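Local coordinates for protein GCN5-related N-acetyltransferase (Ralstonia eutropha JMP134, PDB 2Q0Y) that probably transfers an acyl group, perhaps acetyl from acetyl-CoA, to an acceptor substrate, and binds metal ions, at residues Arg5-Asp10 with Pro46-Gly51; Ser52-Val57 with Ile68-Ile73; Gly88-Leu93 with Ala107-Ala112; Leu14-Arg19 with Asp38-Trp43. One frame throughout, in Å; residues are numbered along the deposited sequence.

Contact 1 of 4, residues Arg5-Asp10 with Pro46-Gly51; sequences RPLCID and PRLADG. With MG (magnesium ion), chain D.
Leu48 packs against the inner side of a turn that binds a magnesium ion on its far side through Cys8 and Asp10. Leu48 CD1 lies 3.9 Å from Ile9 O and 4.0 Å from Cys8 O, so an apolar methyl packs against two successive backbone carbonyls, and no hydrogen bond joins the two segments. The second methyl, CD2, meets CD1 of Leu7 at 4.0 Å, the two leucine side chains crossing at about a right angle. Toward solvent, Ile9 lays its CG2 methyl over the helix backbone, 4.0 Å from Ala49 CA; with CG2 beside its own backbone N, the longer CG1-CD1 branch (chi1 62°) leads away from the helix. The contact thus joins the end of strand 2-6, an outermost strand of the GNAT sheet, and the turn after it to the C-terminal part of helix 30-50, after which Gly51 takes positive phi. On the side turned from the helix, Cys8 SG binds the magnesium at 2.6 Å and Asp10 OD2 binds it at 2.4 Å, with one further ligand from elsewhere in the structure. Arg5 NH1 donates to Pro6 O (3.0 Å) and forms a salt bridge with Asp11, which also accepts from Cys8 N.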
loop_
_atom_site.group_PDB
_atom_site.type_symbol
_atom_site.label_atom_id
_atom_site.label_comp_id
_atom_site.label_asym_id
_atom_site.label_seq_id
_atom_site.Cartn_x
_atom_site.Cartn_y
_atom_site.Cartn_z
ATOM N N ARG A 5 -12.154 -5.654 23.226
ATOM C CA ARG A 5 -12.134 -7.093 22.922
ATOM C C ARG A 5 -11.675 -7.319 21.482
ATOM O O ARG A 5 -11.770 -6.428 20.642
ATOM C CB ARG A 5 -13.518 -7.722 23.128
ATOM C CG ARG A 5 -14.581 -7.229 22.180
ATOM C CD ARG A 5 -15.829 -8.103 22.222
ATOM N NE ARG A 5 -16.901 -7.564 21.394
ATOM C CZ ARG A 5 -16.955 -7.650 20.064
ATOM N NH1 ARG A 5 -16.029 -8.300 19.368
ATOM N NH2 ARG A 5 -17.978 -7.107 19.424
ATOM N N PRO A 6 -11.186 -8.525 21.180
ATOM C CA PRO A 6 -10.829 -8.801 19.798
ATOM C C PRO A 6 -12.075 -8.864 18.912
ATOM O O PRO A 6 -13.157 -9.242 19.366
ATOM C CB PRO A 6 -10.184 -10.189 19.847
ATOM C CG PRO A 6 -10.236 -10.643 21.230
ATOM C CD PRO A 6 -10.949 -9.665 22.086
ATOM N N LEU A 7 -11.912 -8.492 17.646
ATOM C CA LEU A 7 -12.932 -8.710 16.647
ATOM C C LEU A 7 -13.206 -10.180 16.505
ATOM O O LEU A 7 -12.302 -11.008 16.699
ATOM C CB LEU A 7 -12.422 -8.228 15.290
ATOM C CG LEU A 7 -12.657 -6.856 14.712
ATOM C CD1 LEU A 7 -12.102 -6.918 13.281
ATOM C CD2 LEU A 7 -14.095 -6.440 14.710
ATOM N N CYS A 8 -14.442 -10.518 16.164
ATOM C CA CYS A 8 -14.806 -11.885 15.854
ATOM C C CYS A 8 -15.656 -11.917 14.594
ATOM O O CYS A 8 -16.010 -10.874 14.042
ATOM C CB CYS A 8 -15.558 -12.522 17.014
ATOM S SG CYS A 8 -17.152 -11.838 17.307
ATOM N N ILE A 9 -15.991 -13.118 14.134
ATOM C CA ILE A 9 -16.727 -13.247 12.875
ATOM C C ILE A 9 -18.098 -12.571 12.930
ATOM O O ILE A 9 -18.619 -12.120 11.915
ATOM C CB ILE A 9 -16.849 -14.722 12.410
ATOM C CG1 ILE A 9 -17.629 -15.563 13.427
ATOM C CG2 ILE A 9 -15.472 -15.318 12.180
ATOM C CD1 ILE A 9 -17.925 -16.986 12.951
ATOM N N ASP A 10 -18.669 -12.462 14.125
ATOM C CA ASP A 10 -19.982 -11.854 14.276
ATOM C C ASP A 10 -19.957 -10.331 14.154
ATOM O O ASP A 10 -20.991 -9.687 14.212
ATOM C CB ASP A 10 -20.574 -12.267 15.612
ATOM C CG ASP A 10 -20.699 -13.780 15.739
ATOM O OD1 ASP A 10 -21.416 -14.380 14.901
ATOM O OD2 ASP A 10 -20.037 -14.360 16.640
ATOM N N PRO A 46 -14.660 -13.774 4.286
ATOM C CA PRO A 46 -13.674 -14.854 4.438
ATOM C C PRO A 46 -12.423 -14.478 5.219
ATOM O O PRO A 46 -11.740 -15.359 5.743
ATOM C CB PRO A 46 -13.294 -15.186 2.996
ATOM C CG PRO A 46 -13.619 -13.957 2.233
ATOM C CD PRO A 46 -14.819 -13.383 2.869
ATOM N N ARG A 47 -12.113 -13.185 5.277
ATOM C CA ARG A 47 -10.922 -12.715 5.941
ATOM C C ARG A 47 -11.114 -12.560 7.446
ATOM O O ARG A 47 -10.160 -12.714 8.190
ATOM C CB ARG A 47 -10.483 -11.399 5.318
ATOM C CG ARG A 47 -10.019 -11.595 3.887
ATOM C CD ARG A 47 -9.686 -10.319 3.205
ATOM N NE ARG A 47 -8.993 -10.602 1.944
ATOM C CZ ARG A 47 -9.580 -11.056 0.837
ATOM N NH1 ARG A 47 -10.900 -11.269 0.777
ATOM N NH2 ARG A 47 -8.837 -11.291 -0.240
ATOM N N LEU A 48 -12.324 -12.242 7.897
ATOM C CA LEU A 48 -12.655 -12.389 9.325
ATOM C C LEU A 48 -12.549 -13.845 9.723
ATOM O O LEU A 48 -12.029 -14.163 10.790
ATOM C CB LEU A 48 -14.082 -11.930 9.653
ATOM C CG LEU A 48 -14.322 -10.444 9.844
ATOM C CD1 LEU A 48 -15.801 -10.221 10.105
ATOM C CD2 LEU A 48 -13.490 -9.883 10.986
ATOM N N ALA A 49 -13.061 -14.715 8.856
ATOM C CA ALA A 49 -13.072 -16.153 9.089
ATOM C C ALA A 49 -11.688 -16.733 9.279
ATOM O O ALA A 49 -11.481 -17.534 10.186
ATOM C CB ALA A 49 -13.763 -16.861 7.944
ATOM N N ASP A 50 -10.744 -16.333 8.434
ATOM C CA ASP A 50 -9.394 -16.901 8.481
ATOM C C ASP A 50 -8.399 -16.071 9.271
ATOM O O ASP A 50 -7.234 -16.435 9.346
ATOM C CB ASP A 50 -8.863 -17.238 7.074
ATOM C CG ASP A 50 -8.467 -16.031 6.249
ATOM O OD1 ASP A 50 -8.388 -14.880 6.734
ATOM O OD2 ASP A 50 -8.203 -16.250 5.053
ATOM N N GLY A 51 -8.846 -14.960 9.847
ATOM C CA GLY A 51 -7.990 -14.115 10.667
ATOM C C GLY A 51 -7.090 -13.152 9.933
ATOM O O GLY A 51 -6.330 -12.420 10.568
HETATM MG MG MG D . -18.461 -13.821 18.313
#

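Contact 2 of 4, residues Ser52-Val57 with Ile68-Ile73; sequences SYFGWV and IGLMVI
With CG anti to the backbone N (chi1 178°), the Phe54 ring lies alongside Leu70, whose CG sits between its own N and carbonyl carbon (chi1 68°) and thereby turns CD1 to the ring edge, 3.9 Å from Phe54 CD2. Leu70 CD2 also approaches Trp56 NE1 at 3.9 Å, and Phe54 CE2 lies over one face of the indole, while Ile68 CG2 meets the indole edge. The backbones pair twice. Phe54 N donates almost straight to Leu70 O (3.0 Å, 170°), whereas Leu70 N reaches Phe54 O from above the carbonyl plane; Trp56 and Ile68 form the second hydrogen-bonded pair. Between them Gly55 and Gly69 come close, CA to CA 4.4 Å, and Tyr53 OH sits 3.4 Å from Gly69 CA, on the side where this glycine carries no side chain; the hydroxyl's hydrogen bond is with Asn92 ND2. Beyond the paired residues a water donates to Ser52 O (2.6 Å) and accepts from Val72 N. This is the antiparallel beta hairpin of strands 54-60 and 63-74 in the central GNAT sheet.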
loop_
_atom_site.group_PDB
_atom_site.type_symbol
_atom_site.label_atom_id
_atom_site.label_comp_id
_atom_site.label_asym_id
_atom_site.label_seq_id
_atom_site.Cartn_x
_atom_site.Cartn_y
_atom_site.Cartn_z
ATOM N N SER A 52 -7.137 -13.137 8.606
ATOM C CA SER A 52 -6.292 -12.210 7.859
ATOM C C SER A 52 -6.758 -10.762 8.035
ATOM O O SER A 52 -5.987 -9.835 7.801
ATOM C CB SER A 52 -6.168 -12.605 6.384
ATOM O OG SER A 52 -7.403 -12.695 5.745
ATOM N N TYR A 53 -8.028 -10.563 8.412
ATOM C CA TYR A 53 -8.499 -9.288 8.934
ATOM C C TYR A 53 -8.787 -9.461 10.404
ATOM O O TYR A 53 -9.665 -10.244 10.789
ATOM C CB TYR A 53 -9.767 -8.817 8.208
ATOM C CG TYR A 53 -10.222 -7.420 8.583
ATOM C CD1 TYR A 53 -10.916 -7.174 9.761
ATOM C CD2 TYR A 53 -9.952 -6.334 7.764
ATOM C CE1 TYR A 53 -11.311 -5.886 10.094
ATOM C CE2 TYR A 53 -10.334 -5.055 8.096
ATOM C CZ TYR A 53 -11.036 -4.834 9.257
ATOM O OH TYR A 53 -11.446 -3.569 9.612
ATOM N N PHE A 54 -8.037 -8.732 11.220
ATOM C CA PHE A 54 -8.133 -8.850 12.657
ATOM C C PHE A 54 -8.358 -7.429 13.197
ATOM O O PHE A 54 -8.379 -6.461 12.451
ATOM C CB PHE A 54 -6.873 -9.516 13.232
ATOM C CG PHE A 54 -6.883 -9.641 14.745
ATOM C CD1 PHE A 54 -7.758 -10.517 15.388
ATOM C CD2 PHE A 54 -6.027 -8.859 15.533
ATOM C CE1 PHE A 54 -7.776 -10.624 16.798
ATOM C CE2 PHE A 54 -6.050 -8.956 16.938
ATOM C CZ PHE A 54 -6.935 -9.842 17.562
ATOM N N GLY A 55 -8.580 -7.305 14.490
ATOM C CA GLY A 55 -8.691 -5.993 15.082
ATOM C C GLY A 55 -9.311 -6.048 16.445
ATOM O O GLY A 55 -9.393 -7.122 17.074
ATOM N N TRP A 56 -9.795 -4.889 16.884
ATOM C CA TRP A 56 -10.248 -4.733 18.247
ATOM C C TRP A 56 -11.493 -3.871 18.257
ATOM O O TRP A 56 -11.652 -2.984 17.402
ATOM C CB TRP A 56 -9.152 -4.065 19.085
ATOM C CG TRP A 56 -7.804 -4.732 19.019
ATOM C CD1 TRP A 56 -6.750 -4.396 18.206
ATOM C CD2 TRP A 56 -7.364 -5.838 19.807
ATOM N NE1 TRP A 56 -5.679 -5.240 18.441
ATOM C CE2 TRP A 56 -6.038 -6.136 19.414
ATOM C CE3 TRP A 56 -7.970 -6.618 20.791
ATOM C CZ2 TRP A 56 -5.304 -7.176 19.995
ATOM C CZ3 TRP A 56 -7.236 -7.643 21.381
ATOM C CH2 TRP A 56 -5.926 -7.918 20.975
ATOM N N VAL A 57 -12.359 -4.118 19.229
ATOM C CA VAL A 57 -13.596 -3.362 19.414
ATOM C C VAL A 57 -13.605 -2.751 20.826
ATOM O O VAL A 57 -13.292 -3.433 21.797
ATOM C CB VAL A 57 -14.818 -4.285 19.218
ATOM C CG1 VAL A 57 -16.112 -3.555 19.458
ATOM C CG2 VAL A 57 -14.794 -4.904 17.798
ATOM N N ILE A 68 -11.222 -0.954 15.211
ATOM C CA ILE A 68 -10.055 -0.790 14.361
ATOM C C ILE A 68 -9.771 -2.117 13.668
ATOM O O ILE A 68 -10.096 -3.199 14.191
ATOM C CB ILE A 68 -8.840 -0.274 15.166
ATOM C CG1 ILE A 68 -7.732 0.261 14.239
ATOM C CG2 ILE A 68 -8.326 -1.365 16.126
ATOM C CD1 ILE A 68 -6.658 1.042 15.010
ATOM N N GLY A 69 -9.207 -2.025 12.468
ATOM C CA GLY A 69 -8.841 -3.204 11.690
ATOM C C GLY A 69 -7.342 -3.254 11.467
ATOM O O GLY A 69 -6.689 -2.207 11.366
ATOM N N LEU A 70 -6.800 -4.463 11.348
ATOM C CA LEU A 70 -5.391 -4.645 11.039
ATOM C C LEU A 70 -5.157 -5.879 10.176
ATOM O O LEU A 70 -5.858 -6.877 10.282
ATOM C CB LEU A 70 -4.538 -4.696 12.317
ATOM C CG LEU A 70 -4.640 -5.848 13.300
ATOM C CD1 LEU A 70 -3.657 -7.010 12.987
ATOM C CD2 LEU A 70 -4.381 -5.322 14.735
HETATM N N MSE A 71 -4.170 -5.754 9.304
HETATM C CA MSE A 71 -3.757 -6.806 8.403
HETATM C C MSE A 71 -2.247 -6.810 8.352
HETATM O O MSE A 71 -1.604 -5.823 8.693
HETATM C CB MSE A 71 -4.311 -6.544 7.007
HETATM C CG MSE A 71 -5.817 -6.344 6.964
HETATM SE SE MSE A 71 -6.363 -5.837 5.182
HETATM C CE MSE A 71 -6.218 -7.454 4.555
ATOM N N VAL A 72 -1.692 -7.944 7.960
ATOM C CA VAL A 72 -0.271 -8.037 7.639
ATOM C C VAL A 72 -0.267 -8.399 6.163
ATOM O O VAL A 72 -0.697 -9.490 5.783
ATOM C CB VAL A 72 0.441 -9.084 8.493
ATOM C CG1 VAL A 72 1.910 -9.209 8.097
ATOM C CG2 VAL A 72 0.324 -8.721 9.963
ATOM N N ILE A 73 0.153 -7.461 5.326
ATOM C CA ILE A 73 0.080 -7.644 3.887
ATOM C C ILE A 73 1.416 -8.060 3.311
ATOM O O ILE A 73 2.474 -7.670 3.816
ATOM C CB ILE A 73 -0.463 -6.403 3.187
ATOM C CG1 ILE A 73 0.460 -5.209 3.359
ATOM C CG2 ILE A 73 -1.847 -6.058 3.772
ATOM C CD1 ILE A 73 0.002 -3.970 2.591
HETATM O O HOH W 1 -3.423 -10.134 7.417
#

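Contact 3 of 4, residues Gly88-Leu93 with Ala107-Ala112; sequences GYILNL and ALMNRA
Segment 88-93 of strand 86-95 and segment 107-112 of helix 104-118 run roughly antiparallel, at 151°, with their axes 10.4 Å apart at closest approach. They belong to the beta-alpha-beta unit of strand 86-95, helix 104-118 and strand 123-127, in which the helix covers one face of the GNAT sheet. The interface is wholly apolar and largely buried, and it rests on two strand residues. Ile90 uses both branches: CG2 meets the selenium of Met109, a selenomethionine, at 4.1 Å, and CD1 touches Ala112 CB at 4.0 Å. The CB of Met109 does not aim at the strand, but bends at chi2 (-72°) and again at chi3 (-65°) bring its SE and CE against Ile90. The small CB of Ala112 lies where strand and helix come nearest, the CA atoms of Ile90 and Ala112 being 7.4 Å apart. Around this core Met109 also packs on Ile68, Leu126 and Trp141, and Leu108 on Trp56. The backbone N of Leu93 is hydrogen-bonded to an unidentified bound molecule. With CG anti to the backbone N, the Leu93 methyls divide between two successive helix residues: CD2 lies 4.1 Å from Met109 CG, and CD1 lies 3.9 Å from Leu108 CD1.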
loop_
_atom_site.group_PDB
_atom_site.type_symbol
_atom_site.label_atom_id
_atom_site.label_comp_id
_atom_site.label_asym_id
_atom_site.label_seq_id
_atom_site.Cartn_x
_atom_site.Cartn_y
_atom_site.Cartn_z
ATOM N N GLY A 88 2.714 -4.198 8.144
ATOM C CA GLY A 88 1.449 -4.034 8.839
ATOM C C GLY A 88 0.598 -2.998 8.137
ATOM O O GLY A 88 1.116 -2.055 7.525
ATOM N N TYR A 89 -0.718 -3.180 8.209
ATOM C CA TYR A 89 -1.664 -2.234 7.634
ATOM C C TYR A 89 -2.817 -2.022 8.621
ATOM O O TYR A 89 -3.406 -2.988 9.105
ATOM C CB TYR A 89 -2.186 -2.710 6.261
ATOM C CG TYR A 89 -3.068 -1.663 5.615
ATOM C CD1 TYR A 89 -2.562 -0.390 5.348
ATOM C CD2 TYR A 89 -4.385 -1.921 5.276
ATOM C CE1 TYR A 89 -3.340 0.595 4.793
ATOM C CE2 TYR A 89 -5.182 -0.921 4.707
ATOM C CZ TYR A 89 -4.653 0.340 4.477
ATOM O OH TYR A 89 -5.407 1.383 3.903
ATOM N N ILE A 90 -3.096 -0.767 8.928
ATOM C CA ILE A 90 -4.187 -0.386 9.815
ATOM C C ILE A 90 -5.268 0.275 8.975
ATOM O O ILE A 90 -4.977 1.105 8.115
ATOM C CB ILE A 90 -3.700 0.568 10.944
ATOM C CG1 ILE A 90 -2.658 -0.149 11.804
ATOM C CG2 ILE A 90 -4.878 1.077 11.789
ATOM C CD1 ILE A 90 -2.044 0.691 12.876
ATOM N N LEU A 91 -6.513 -0.104 9.228
ATOM C CA LEU A 91 -7.646 0.434 8.496
ATOM C C LEU A 91 -8.924 0.422 9.328
ATOM O O LEU A 91 -9.015 -0.262 10.362
ATOM C CB LEU A 91 -7.873 -0.322 7.173
ATOM C CG LEU A 91 -8.392 -1.755 7.216
ATOM C CD1 LEU A 91 -8.886 -2.207 5.849
ATOM C CD2 LEU A 91 -7.367 -2.743 7.772
ATOM N N ASN A 92 -9.907 1.192 8.860
ATOM C CA ASN A 92 -11.245 1.220 9.443
ATOM C C ASN A 92 -11.330 1.634 10.911
ATOM O O ASN A 92 -12.238 1.208 11.620
ATOM C CB ASN A 92 -11.952 -0.133 9.266
ATOM C CG ASN A 92 -12.206 -0.477 7.824
ATOM O OD1 ASN A 92 -12.376 0.407 6.987
ATOM N ND2 ASN A 92 -12.230 -1.769 7.519
ATOM N N LEU A 93 -10.427 2.506 11.359
ATOM C CA LEU A 93 -10.569 3.113 12.686
ATOM C C LEU A 93 -11.764 4.055 12.676
ATOM O O LEU A 93 -11.792 5.041 11.918
ATOM C CB LEU A 93 -9.309 3.885 13.086
ATOM C CG LEU A 93 -9.421 4.638 14.434
ATOM C CD1 LEU A 93 -9.740 3.700 15.585
ATOM C CD2 LEU A 93 -8.166 5.412 14.739
ATOM N N ALA A 107 -6.156 4.680 22.107
ATOM C CA ALA A 107 -6.143 3.362 22.754
ATOM C C ALA A 107 -6.207 2.218 21.738
ATOM O O ALA A 107 -5.448 1.249 21.832
ATOM C CB ALA A 107 -7.268 3.252 23.732
ATOM N N LEU A 108 -7.094 2.333 20.758
ATOM C CA LEU A 108 -7.184 1.340 19.690
ATOM C C LEU A 108 -5.926 1.322 18.827
ATOM O O LEU A 108 -5.442 0.252 18.459
ATOM C CB LEU A 108 -8.421 1.576 18.822
ATOM C CG LEU A 108 -9.756 1.238 19.494
ATOM C CD1 LEU A 108 -10.936 1.649 18.634
ATOM C CD2 LEU A 108 -9.841 -0.236 19.814
HETATM N N MSE A 109 -5.381 2.494 18.515
HETATM C CA MSE A 109 -4.114 2.525 17.792
HETATM C C MSE A 109 -3.010 1.833 18.586
HETATM O O MSE A 109 -2.204 1.100 18.019
HETATM C CB MSE A 109 -3.706 3.948 17.463
HETATM C CG MSE A 109 -4.508 4.601 16.350
HETATM SE SE MSE A 109 -4.114 3.889 14.605
HETATM C CE MSE A 109 -2.241 4.438 14.431
ATOM N N ASN A 110 -2.966 2.067 19.889
ATOM C CA ASN A 110 -1.970 1.417 20.733
ATOM C C ASN A 110 -2.114 -0.091 20.696
ATOM O O ASN A 110 -1.102 -0.811 20.622
ATOM C CB ASN A 110 -2.078 1.899 22.187
ATOM C CG ASN A 110 -1.466 3.265 22.406
ATOM O OD1 ASN A 110 -0.580 3.690 21.683
ATOM N ND2 ASN A 110 -1.921 3.944 23.451
ATOM N N ARG A 111 -3.357 -0.575 20.748
ATOM C CA ARG A 111 -3.602 -2.018 20.656
ATOM C C ARG A 111 -3.142 -2.592 19.316
ATOM O O ARG A 111 -2.567 -3.680 19.267
ATOM C CB ARG A 111 -5.072 -2.379 20.844
ATOM C CG ARG A 111 -5.565 -2.371 22.274
ATOM C CD ARG A 111 -5.419 -3.748 23.001
ATOM N NE ARG A 111 -4.032 -4.217 23.156
ATOM C CZ ARG A 111 -3.084 -3.621 23.900
ATOM N NH1 ARG A 111 -3.331 -2.506 24.599
ATOM N NH2 ARG A 111 -1.862 -4.150 23.951
ATOM N N ALA A 112 -3.429 -1.882 18.235
ATOM C CA ALA A 112 -3.022 -2.325 16.907
ATOM C C ALA A 112 -1.513 -2.365 16.776
ATOM O O ALA A 112 -0.955 -3.356 16.281
ATOM C CB ALA A 112 -3.626 -1.419 15.828
#

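Contact 4 of 4, residues Leu14-Arg19 with Asp38-Trp43; sequences LVCRHR and DPFRDW. With FMT (formic acid), chain G.
Phe40 receives the aliphatic end of Arg19 squarely on its ring: CD stands 3.3 Å from the ring centroid and only 8° off the normal, a CH-pi contact over the centre of the face. The guanidinium follows as an offset stack, nearly parallel to the ring (13°), with centres 4.6 Å apart and NE above the CD1-CE1 side. An extended chain from CG to NE, starting anti to the backbone N, carries Arg19 across in this way. At the ring edge Cys16 SG makes a sulfur-aromatic contact, 3.9 Å from Phe40 CD2, and Val15 CG1 lies near the ring plane. Packing is looser on the partly exposed side, where the extended Arg41 chain runs alongside Cys16 SG, with CB 4.0 Å from it. Segments 14-19 and 38-43, whose axes cross at 139°, meet through side chains, with no hydrogen bond between them. Beyond the ring lies a formic acid molecule, probably from the crystallisation liquor: Arg19 NH2 donates nearly straight to its O1 (3.2 Å), and NH1 bonds weakly to O2. Asn92 OD1 accepts from NH1 and Pro77 O of the second subunit from NH2; the positive guanidinium, held by stack and acceptors, would probably suit a small carboxylic acid or carboxylate.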
loop_
_atom_site.group_PDB
_atom_site.type_symbol
_atom_site.label_atom_id
_atom_site.label_comp_id
_atom_site.label_asym_id
_atom_site.label_seq_id
_atom_site.Cartn_x
_atom_site.Cartn_y
_atom_site.Cartn_z
ATOM N N LEU A 14 -20.684 -4.746 11.904
ATOM C CA LEU A 14 -20.031 -3.646 12.620
ATOM C C LEU A 14 -18.907 -3.027 11.808
ATOM O O LEU A 14 -18.818 -1.796 11.662
ATOM C CB LEU A 14 -19.476 -4.154 13.951
ATOM C CG LEU A 14 -18.793 -3.153 14.885
ATOM C CD1 LEU A 14 -19.798 -2.139 15.427
ATOM C CD2 LEU A 14 -18.145 -3.892 16.051
ATOM N N VAL A 15 -18.040 -3.876 11.274
ATOM C CA VAL A 15 -16.910 -3.392 10.500
ATOM C C VAL A 15 -17.372 -2.659 9.244
ATOM O O VAL A 15 -16.844 -1.589 8.911
ATOM C CB VAL A 15 -15.925 -4.520 10.133
ATOM C CG1 VAL A 15 -14.792 -3.976 9.256
ATOM C CG2 VAL A 15 -15.333 -5.161 11.390
ATOM N N CYS A 16 -18.373 -3.202 8.547
ATOM C CA CYS A 16 -18.917 -2.538 7.361
ATOM C C CYS A 16 -19.513 -1.179 7.685
ATOM O O CYS A 16 -19.365 -0.245 6.915
ATOM C CB CYS A 16 -19.977 -3.409 6.693
ATOM S SG CYS A 16 -19.320 -4.981 6.060
ATOM N N ARG A 17 -20.190 -1.081 8.826
ATOM C CA ARG A 17 -20.765 0.194 9.288
ATOM C C ARG A 17 -19.678 1.211 9.595
ATOM O O ARG A 17 -19.810 2.400 9.245
ATOM C CB ARG A 17 -21.634 -0.004 10.541
ATOM C CG ARG A 17 -23.049 -0.473 10.282
ATOM C CD ARG A 17 -23.826 -0.758 11.615
ATOM N NE ARG A 17 -24.088 0.445 12.412
ATOM C CZ ARG A 17 -25.280 1.040 12.507
ATOM N N HIS A 18 -18.623 0.755 10.271
ATOM C CA HIS A 18 -17.490 1.610 10.603
ATOM C C HIS A 18 -16.800 2.171 9.355
ATOM O O HIS A 18 -16.507 3.363 9.262
ATOM C CB HIS A 18 -16.464 0.849 11.445
ATOM C CG HIS A 18 -16.875 0.639 12.869
ATOM N ND1 HIS A 18 -16.122 -0.112 13.742
ATOM C CD2 HIS A 18 -17.950 1.079 13.570
ATOM C CE1 HIS A 18 -16.711 -0.118 14.924
ATOM N NE2 HIS A 18 -17.820 0.597 14.849
ATOM N N ARG A 19 -16.540 1.292 8.396
ATOM C CA ARG A 19 -15.913 1.703 7.157
ATOM C C ARG A 19 -16.737 2.778 6.459
ATOM O O ARG A 19 -16.197 3.797 6.046
ATOM C CB ARG A 19 -15.705 0.502 6.239
ATOM C CG ARG A 19 -14.934 0.802 4.957
ATOM C CD ARG A 19 -14.503 -0.464 4.272
ATOM N NE ARG A 19 -13.663 -0.245 3.092
ATOM C CZ ARG A 19 -12.355 -0.002 3.116
ATOM N NH1 ARG A 19 -11.706 0.139 4.264
ATOM N NH2 ARG A 19 -11.698 0.161 1.989
ATOM N N ASP A 38 -21.553 -3.863 -0.956
ATOM C CA ASP A 38 -21.602 -5.323 -1.117
ATOM C C ASP A 38 -20.226 -5.934 -1.460
ATOM O O ASP A 38 -19.836 -6.942 -0.868
ATOM C CB ASP A 38 -22.709 -5.735 -2.100
ATOM C CG ASP A 38 -24.114 -5.417 -1.574
ATOM O OD1 ASP A 38 -24.296 -5.277 -0.340
ATOM O OD2 ASP A 38 -25.044 -5.295 -2.401
ATOM N N PRO A 39 -19.487 -5.344 -2.420
ATOM C CA PRO A 39 -18.102 -5.804 -2.657
ATOM C C PRO A 39 -17.225 -5.865 -1.388
ATOM O O PRO A 39 -16.545 -6.871 -1.139
ATOM C CB PRO A 39 -17.578 -4.795 -3.680
ATOM C CG PRO A 39 -18.793 -4.419 -4.462
ATOM C CD PRO A 39 -19.894 -4.329 -3.415
ATOM N N PHE A 40 -17.276 -4.829 -0.560
ATOM C CA PHE A 40 -16.499 -4.856 0.683
ATOM C C PHE A 40 -16.936 -5.962 1.653
ATOM O O PHE A 40 -16.103 -6.655 2.227
ATOM C CB PHE A 40 -16.477 -3.497 1.409
ATOM C CG PHE A 40 -15.711 -3.563 2.680
ATOM C CD1 PHE A 40 -14.340 -3.580 2.655
ATOM C CD2 PHE A 40 -16.357 -3.732 3.897
ATOM C CE1 PHE A 40 -13.608 -3.732 3.826
ATOM C CE2 PHE A 40 -15.620 -3.858 5.079
ATOM C CZ PHE A 40 -14.253 -3.853 5.035
ATOM N N ARG A 41 -18.242 -6.118 1.849
ATOM C CA ARG A 41 -18.751 -7.162 2.746
ATOM C C ARG A 41 -18.303 -8.542 2.274
ATOM O O ARG A 41 -17.869 -9.369 3.078
ATOM C CB ARG A 41 -20.276 -7.101 2.809
ATOM C CG ARG A 41 -20.941 -8.054 3.782
ATOM C CD ARG A 41 -22.425 -7.738 3.839
ATOM N NE ARG A 41 -23.133 -8.373 4.950
ATOM C CZ ARG A 41 -23.495 -7.784 6.099
ATOM N NH1 ARG A 41 -23.210 -6.503 6.364
ATOM N NH2 ARG A 41 -24.156 -8.502 7.007
ATOM N N ASP A 42 -18.403 -8.779 0.969
ATOM C CA ASP A 42 -18.019 -10.068 0.379
ATOM C C ASP A 42 -16.524 -10.324 0.505
ATOM O O ASP A 42 -16.102 -11.461 0.700
ATOM C CB ASP A 42 -18.443 -10.148 -1.097
ATOM C CG ASP A 42 -19.965 -10.112 -1.283
ATOM O OD1 ASP A 42 -20.722 -10.233 -0.301
ATOM O OD2 ASP A 42 -20.414 -9.957 -2.437
ATOM N N TRP A 43 -15.736 -9.257 0.439
ATOM C CA TRP A 43 -14.291 -9.317 0.631
ATOM C C TRP A 43 -13.978 -9.645 2.096
ATOM O O TRP A 43 -13.077 -10.434 2.376
ATOM C CB TRP A 43 -13.654 -7.979 0.244
ATOM C CG TRP A 43 -12.175 -7.855 0.515
ATOM C CD1 TRP A 43 -11.150 -8.179 -0.333
ATOM C CD2 TRP A 43 -11.562 -7.346 1.708
ATOM N NE1 TRP A 43 -9.945 -7.912 0.260
ATOM C CE2 TRP A 43 -10.162 -7.415 1.517
ATOM C CE3 TRP A 43 -12.056 -6.863 2.917
ATOM C CZ2 TRP A 43 -9.271 -7.013 2.479
ATOM C CZ3 TRP A 43 -11.169 -6.479 3.887
ATOM C CH2 TRP A 43 -9.791 -6.555 3.670
HETATM C C FMT G . -8.710 0.729 3.486
HETATM O O1 FMT G . -8.548 0.457 2.329
HETATM O O2 FMT G . -9.202 1.786 3.795
#

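Along the chain contact 4 falls between the two halves of contact 1; contacts 2 and 3 follow. Contacts 1, 2 and 3 all reach the central mixed sheet: strands 2-6, 54-60, 63-74 and 86-95 are successive neighbours in it, tied by backbone bonds such as Leu7 N to Gly55 O and Gly69 N to Leu91 O. Contacts 1 and 4 share helix 30-50, their centres 12 Å apart. Contacts 2 and 3 are closest, at 7 Å between centres, whereas 3 and 4 lie 17 Å apart yet meet through Asn92 and Arg19. Helix 104-118 lies on the face of Phe54, Trp56 and Ile68, helices 12-25 and 30-50 on that of Tyr53 and Met71, giving the alpha/beta/alpha layering of the GNAT fold.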